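Local coordinates for L protein (CAS virus, PDB 5MV0), which probably acts, through this N-terminal domain, as the cap-snatching endonuclease of a reptarenavirus polymerase, cutting capped primers from host mRNA, at residues His49-Cys54 / Ile59-Lys64; Gly89-Arg94 / Thr98-Glu103. All coordinates share one frame; numbering follows the deposited sequence.

Contact 1 of 2, residues His49-Cys54 / Ile59-Lys64; sequences HELNCC and IIHNTK
Glu50 and His61 meet carboxylate to ring edge. Glu50 OE1 lies 3.0 Å from His61 NE2 and takes its N-H almost straight, at 176°, through the lone pair pointing away from OE2. The oxygen lies in the imidazole plane, although the planes of carboxylate and ring are 72° apart. His61 reaches the helix because CG stands anti to its backbone N (chi1 -172°), which lays the ring across the turn made by Glu50 and Leu51, with their backbone over one face. Leu51 CD1 touches the ring at His61 ND1 (3.8 Å), and Thr63 CG2 covers the opposite face. Cys54 SG comes obliquely to the ring and lies 3.6 Å from His61 CA. Ile59 N donates to Cys54 O (3.0 Å), and Cys54 CB packs on Ile59 CG1 at 4.0 Å. The other Glu50 oxygen, OE2, lies close to Asp88 OD1. Glu50 and Asp88 thus bring two acids together, consistent with the acidic site of PDDEXK-type nucleases, and the near-straight, in-plane bond from His61 NE2 holds one oxygen of Glu50 and probably restrains its carboxylate.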
loop_
_atom_site.group_PDB
_atom_site.type_symbol
_atom_site.label_atom_id
_atom_site.label_comp_id
_atom_site.label_asym_id
_atom_site.label_seq_id
_atom_site.Cartn_x
_atom_site.Cartn_y
_atom_site.Cartn_z
ATOM N N HIS B 49 -15.251 -0.487 -1.362
ATOM C CA HIS B 49 -16.577 -0.138 -0.857
ATOM C C HIS B 49 -16.875 -0.835 0.470
ATOM O O HIS B 49 -17.315 -0.189 1.432
ATOM C CB HIS B 49 -17.626 -0.504 -1.904
ATOM C CG HIS B 49 -19.025 -0.151 -1.519
ATOM N ND1 HIS B 49 -19.417 1.140 -1.234
ATOM C CD2 HIS B 49 -20.136 -0.919 -1.407
ATOM C CE1 HIS B 49 -20.710 1.152 -0.957
ATOM N NE2 HIS B 49 -21.171 -0.084 -1.061
ATOM N N GLU B 50 -16.667 -2.162 0.531
ATOM C CA GLU B 50 -16.895 -2.908 1.772
ATOM C C GLU B 50 -16.060 -2.352 2.907
ATOM O O GLU B 50 -16.549 -2.179 4.026
ATOM C CB GLU B 50 -16.540 -4.389 1.609
ATOM C CG GLU B 50 -17.381 -5.209 0.673
ATOM C CD GLU B 50 -16.699 -6.555 0.371
ATOM O OE1 GLU B 50 -15.666 -6.877 1.019
ATOM O OE2 GLU B 50 -17.181 -7.279 -0.521
ATOM N N LEU B 51 -14.772 -2.123 2.648
ATOM C CA LEU B 51 -13.875 -1.611 3.681
ATOM C C LEU B 51 -14.380 -0.292 4.255
ATOM O O LEU B 51 -14.432 -0.107 5.477
ATOM C CB LEU B 51 -12.468 -1.420 3.109
ATOM C CG LEU B 51 -11.452 -0.844 4.101
ATOM C CD1 LEU B 51 -11.454 -1.691 5.379
ATOM C CD2 LEU B 51 -10.064 -0.795 3.484
ATOM N N ASN B 52 -14.733 0.648 3.387
ATOM C CA ASN B 52 -15.104 1.962 3.888
ATOM C C ASN B 52 -16.478 1.957 4.549
ATOM O O ASN B 52 -16.705 2.720 5.496
ATOM C CB ASN B 52 -14.998 2.963 2.752
ATOM C CG ASN B 52 -13.542 3.230 2.387
ATOM O OD1 ASN B 52 -12.696 3.348 3.274
ATOM N ND2 ASN B 52 -13.240 3.292 1.098
ATOM N N CYS B 53 -17.396 1.099 4.095
ATOM C CA CYS B 53 -18.645 0.926 4.837
ATOM C C CYS B 53 -18.367 0.400 6.237
ATOM O O CYS B 53 -18.953 0.881 7.217
ATOM C CB CYS B 53 -19.600 -0.008 4.084
ATOM S SG CYS B 53 -20.310 0.691 2.579
ATOM N N CYS B 54 -17.444 -0.562 6.360
ATOM C CA CYS B 54 -17.081 -1.086 7.673
ATOM C C CYS B 54 -16.484 -0.002 8.550
ATOM O O CYS B 54 -16.842 0.128 9.725
ATOM C CB CYS B 54 -16.098 -2.243 7.537
ATOM S SG CYS B 54 -16.828 -3.742 6.884
ATOM N N ILE B 59 -17.123 -1.352 12.362
ATOM C CA ILE B 59 -17.158 -2.803 12.506
ATOM C C ILE B 59 -15.967 -3.421 11.773
ATOM O O ILE B 59 -15.225 -2.746 11.064
ATOM C CB ILE B 59 -18.481 -3.399 11.993
ATOM C CG1 ILE B 59 -18.579 -3.236 10.483
ATOM C CG2 ILE B 59 -19.680 -2.712 12.657
ATOM C CD1 ILE B 59 -19.822 -3.871 9.906
ATOM N N ILE B 60 -15.811 -4.727 11.947
ATOM C CA ILE B 60 -14.690 -5.475 11.379
ATOM C C ILE B 60 -14.985 -5.813 9.925
ATOM O O ILE B 60 -16.048 -6.351 9.606
ATOM C CB ILE B 60 -14.435 -6.752 12.193
ATOM C CG1 ILE B 60 -14.018 -6.403 13.624
ATOM C CG2 ILE B 60 -13.401 -7.652 11.517
ATOM C CD1 ILE B 60 -14.184 -7.565 14.570
ATOM N N HIS B 61 -14.040 -5.510 9.040
ATOM C CA HIS B 61 -14.116 -5.994 7.663
ATOM C C HIS B 61 -13.734 -7.467 7.633
ATOM O O HIS B 61 -12.635 -7.841 8.060
ATOM C CB HIS B 61 -13.189 -5.182 6.767
ATOM C CG HIS B 61 -13.332 -5.475 5.306
ATOM N ND1 HIS B 61 -12.327 -5.208 4.398
ATOM C CD2 HIS B 61 -14.365 -5.979 4.588
ATOM C CE1 HIS B 61 -12.729 -5.553 3.187
ATOM N NE2 HIS B 61 -13.963 -6.019 3.273
ATOM N N ASN B 62 -14.630 -8.302 7.112
ATOM C CA ASN B 62 -14.528 -9.759 7.267
ATOM C C ASN B 62 -13.651 -10.389 6.175
ATOM O O ASN B 62 -14.083 -11.255 5.412
ATOM C CB ASN B 62 -15.927 -10.369 7.272
ATOM C CG ASN B 62 -15.922 -11.866 7.509
ATOM O OD1 ASN B 62 -14.945 -12.428 8.009
ATOM N ND2 ASN B 62 -17.026 -12.520 7.162
ATOM N N THR B 63 -12.379 -9.978 6.141
ATOM C CA THR B 63 -11.451 -10.488 5.130
ATOM C C THR B 63 -11.067 -11.951 5.344
ATOM O O THR B 63 -10.612 -12.601 4.397
ATOM C CB THR B 63 -10.173 -9.641 5.086
ATOM O OG1 THR B 63 -9.465 -9.772 6.324
ATOM C CG2 THR B 63 -10.505 -8.182 4.852
ATOM N N LYS B 64 -11.198 -12.486 6.556
ATOM C CA LYS B 64 -10.955 -13.911 6.720
ATOM C C LYS B 64 -12.159 -14.744 6.322
ATOM O O LYS B 64 -12.077 -15.973 6.346
ATOM C CB LYS B 64 -10.552 -14.223 8.160
ATOM C CG LYS B 64 -9.241 -13.559 8.563
ATOM C CD LYS B 64 -8.903 -13.894 9.985
ATOM C CE LYS B 64 -8.418 -12.687 10.753
ATOM N NZ LYS B 64 -8.106 -13.093 12.155
#

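Contact 2 of 2, residues Gly89-Arg94 / Thr98-Glu103; sequences GYTIDR and TIIVLE
A beta hairpin joins strand 89-93 to strand 98-106, next to each other in the central sheet of the cap-snatching domain. The short segments run antiparallel within 5° (175° between their directions) and are 4.5 Å apart at closest approach. Six backbone hydrogen bonds lace them in three pairs. Gly89-Leu102 is uneven: Leu102 N reaches Gly89 O at 2.9 Å, but the return bond from Gly89 N is weak. Thr91-Ile100 is even, with Ile100 N to Thr91 O at 3.0 Å. In Asp93-Thr98 one bond is short, Asp93 N meeting Thr98 O at 2.7 Å. Tyr90-Val101 and Ile92-Ile99 are the non-hydrogen-bonded pairs; in the second, Ile92 CG1 packs on Ile99 CG1 at 4.2 Å. Tyr90 CA also makes a CA-H...O contact with Ile100 O (3.1 Å). Thr91 and Ile100 lie side by side, with Thr91 CG2 3.9 Å from Ile100 CD1. With CG between the backbone N and the carbonyl carbon (chi1 72°), the Tyr90 ring is carried away from strand 98-103, against Ile66 and Val71. At the turn, Asp93 OD1 accepts from Asn96 N and Thr98 OG1 hydrogen-bonds to Asn96 O. Polar side chains thus tie down the loop while main-chain bonds set the register. Beyond the paired residues, Glu103 OE2 forms a salt bridge with Lys123 and a hydrogen bond with Tyr124 OH; an acid and a lysine so placed are consistent with a PDDEXK-type site.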
loop_
_atom_site.group_PDB
_atom_site.type_symbol
_atom_site.label_atom_id
_atom_site.label_comp_id
_atom_site.label_asym_id
_atom_site.label_seq_id
_atom_site.Cartn_x
_atom_site.Cartn_y
_atom_site.Cartn_z
ATOM N N GLY B 89 -19.037 -7.557 6.724
ATOM C CA GLY B 89 -18.465 -7.067 7.959
ATOM C C GLY B 89 -19.335 -7.494 9.113
ATOM O O GLY B 89 -20.486 -7.911 8.926
ATOM N N TYR B 90 -18.765 -7.400 10.312
ATOM C CA TYR B 90 -19.490 -7.777 11.519
ATOM C C TYR B 90 -18.813 -7.154 12.728
ATOM O O TYR B 90 -17.655 -6.734 12.671
ATOM C CB TYR B 90 -19.547 -9.297 11.696
ATOM C CG TYR B 90 -18.211 -9.888 12.084
ATOM C CD1 TYR B 90 -17.900 -10.150 13.418
ATOM C CD2 TYR B 90 -17.248 -10.169 11.119
ATOM C CE1 TYR B 90 -16.668 -10.679 13.778
ATOM C CE2 TYR B 90 -16.019 -10.707 11.469
ATOM C CZ TYR B 90 -15.735 -10.958 12.802
ATOM O OH TYR B 90 -14.517 -11.484 13.156
ATOM N N THR B 91 -19.550 -7.117 13.833
ATOM C CA THR B 91 -18.927 -6.906 15.129
ATOM C C THR B 91 -19.802 -7.550 16.197
ATOM O O THR B 91 -21.021 -7.670 16.035
ATOM C CB THR B 91 -18.690 -5.417 15.429
ATOM O OG1 THR B 91 -17.769 -5.300 16.522
ATOM C CG2 THR B 91 -19.992 -4.707 15.779
ATOM N N ILE B 92 -19.158 -8.011 17.266
ATOM C CA ILE B 92 -19.833 -8.568 18.431
ATOM C C ILE B 92 -19.575 -7.635 19.602
ATOM O O ILE B 92 -18.433 -7.493 20.062
ATOM C CB ILE B 92 -19.352 -9.988 18.746
ATOM C CG1 ILE B 92 -19.613 -10.890 17.546
ATOM C CG2 ILE B 92 -20.051 -10.514 20.007
ATOM C CD1 ILE B 92 -18.866 -12.171 17.599
ATOM N N ASP B 93 -20.633 -6.996 20.081
ATOM C CA ASP B 93 -20.569 -6.126 21.249
ATOM C C ASP B 93 -21.113 -6.930 22.427
ATOM O O ASP B 93 -22.326 -7.014 22.625
ATOM C CB ASP B 93 -21.371 -4.855 21.007
ATOM C CG ASP B 93 -21.244 -3.852 22.138
ATOM O OD1 ASP B 93 -20.733 -4.208 23.221
ATOM O OD2 ASP B 93 -21.680 -2.698 21.939
ATOM N N ARG B 94 -20.215 -7.542 23.200
ATOM C CA ARG B 94 -20.670 -8.354 24.324
ATOM C C ARG B 94 -21.181 -7.489 25.464
ATOM O O ARG B 94 -21.999 -7.949 26.268
ATOM C CB ARG B 94 -19.549 -9.272 24.804
ATOM C CG ARG B 94 -19.132 -10.256 23.740
ATOM C CD ARG B 94 -18.124 -11.269 24.224
ATOM N NE ARG B 94 -17.719 -12.135 23.120
ATOM C CZ ARG B 94 -16.799 -11.810 22.216
ATOM N NH1 ARG B 94 -16.175 -10.639 22.287
ATOM N NH2 ARG B 94 -16.503 -12.656 21.237
ATOM N N THR B 98 -25.006 -7.327 21.501
ATOM C CA THR B 98 -25.438 -6.944 20.164
ATOM C C THR B 98 -24.457 -7.488 19.136
ATOM O O THR B 98 -23.238 -7.410 19.331
ATOM C CB THR B 98 -25.549 -5.421 20.032
ATOM O OG1 THR B 98 -26.484 -4.919 20.996
ATOM C CG2 THR B 98 -26.030 -5.041 18.635
ATOM N N ILE B 99 -24.995 -8.063 18.064
ATOM C CA ILE B 99 -24.228 -8.456 16.888
ATOM C C ILE B 99 -24.684 -7.584 15.729
ATOM O O ILE B 99 -25.889 -7.391 15.535
ATOM C CB ILE B 99 -24.421 -9.945 16.556
ATOM C CG1 ILE B 99 -23.832 -10.816 17.672
ATOM C CG2 ILE B 99 -23.802 -10.277 15.191
ATOM C CD1 ILE B 99 -24.321 -12.259 17.645
ATOM N N ILE B 100 -23.728 -7.043 14.975
ATOM C CA ILE B 100 -24.016 -6.311 13.748
ATOM C C ILE B 100 -23.416 -7.088 12.580
ATOM O O ILE B 100 -22.315 -7.638 12.695
ATOM C CB ILE B 100 -23.456 -4.877 13.816
ATOM C CG1 ILE B 100 -24.057 -4.124 15.014
ATOM C CG2 ILE B 100 -23.735 -4.132 12.531
ATOM C CD1 ILE B 100 -23.364 -2.815 15.329
ATOM N N VAL B 101 -24.152 -7.170 11.473
ATOM C CA VAL B 101 -23.616 -7.705 10.226
ATOM C C VAL B 101 -23.909 -6.719 9.105
ATOM O O VAL B 101 -24.948 -6.051 9.085
ATOM C CB VAL B 101 -24.171 -9.102 9.870
ATOM C CG1 VAL B 101 -23.669 -10.162 10.843
ATOM C CG2 VAL B 101 -25.701 -9.074 9.797
ATOM N N LEU B 102 -22.975 -6.634 8.160
ATOM C CA LEU B 102 -23.053 -5.699 7.053
ATOM C C LEU B 102 -23.041 -6.461 5.736
ATOM O O LEU B 102 -22.240 -7.387 5.553
ATOM C CB LEU B 102 -21.878 -4.706 7.092
ATOM C CG LEU B 102 -21.638 -3.956 5.777
ATOM C CD1 LEU B 102 -22.730 -2.922 5.550
ATOM C CD2 LEU B 102 -20.251 -3.323 5.768
ATOM N N GLU B 103 -23.930 -6.069 4.827
ATOM C CA GLU B 103 -23.889 -6.477 3.424
ATOM C C GLU B 103 -23.784 -5.205 2.597
ATOM O O GLU B 103 -24.706 -4.381 2.596
ATOM C CB GLU B 103 -25.127 -7.283 3.032
ATOM C CG GLU B 103 -25.286 -8.618 3.773
ATOM C CD GLU B 103 -24.264 -9.659 3.338
ATOM O OE1 GLU B 103 -23.550 -9.420 2.335
ATOM O OE2 GLU B 103 -24.174 -10.713 4.001
#

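In the fold
Contacts 1 and 2 follow one another along the chain, their centres about 11 Å apart, and meet at the same sheet: Ile60 N lies 2.8 Å from Tyr90 O, a probable hydrogen bond that sets strand 60-61 beside strand 89-93. Cys53 and Cys54 also pack on Leu102, so helix 34-57 lies against the hairpin. Both contacts are partly buried. Contact 1, its centre about 9 Å from the chain centre, is a helix-to-strand junction that combines one histidine-carboxylate bond, one backbone bond and side-chain packing. Contact 2, its centre about 18 Å from the chain centre, is strand pairing, carried by main-chain bonds. Its Val101 and Ile99 touch Phe138 of strand 137-145.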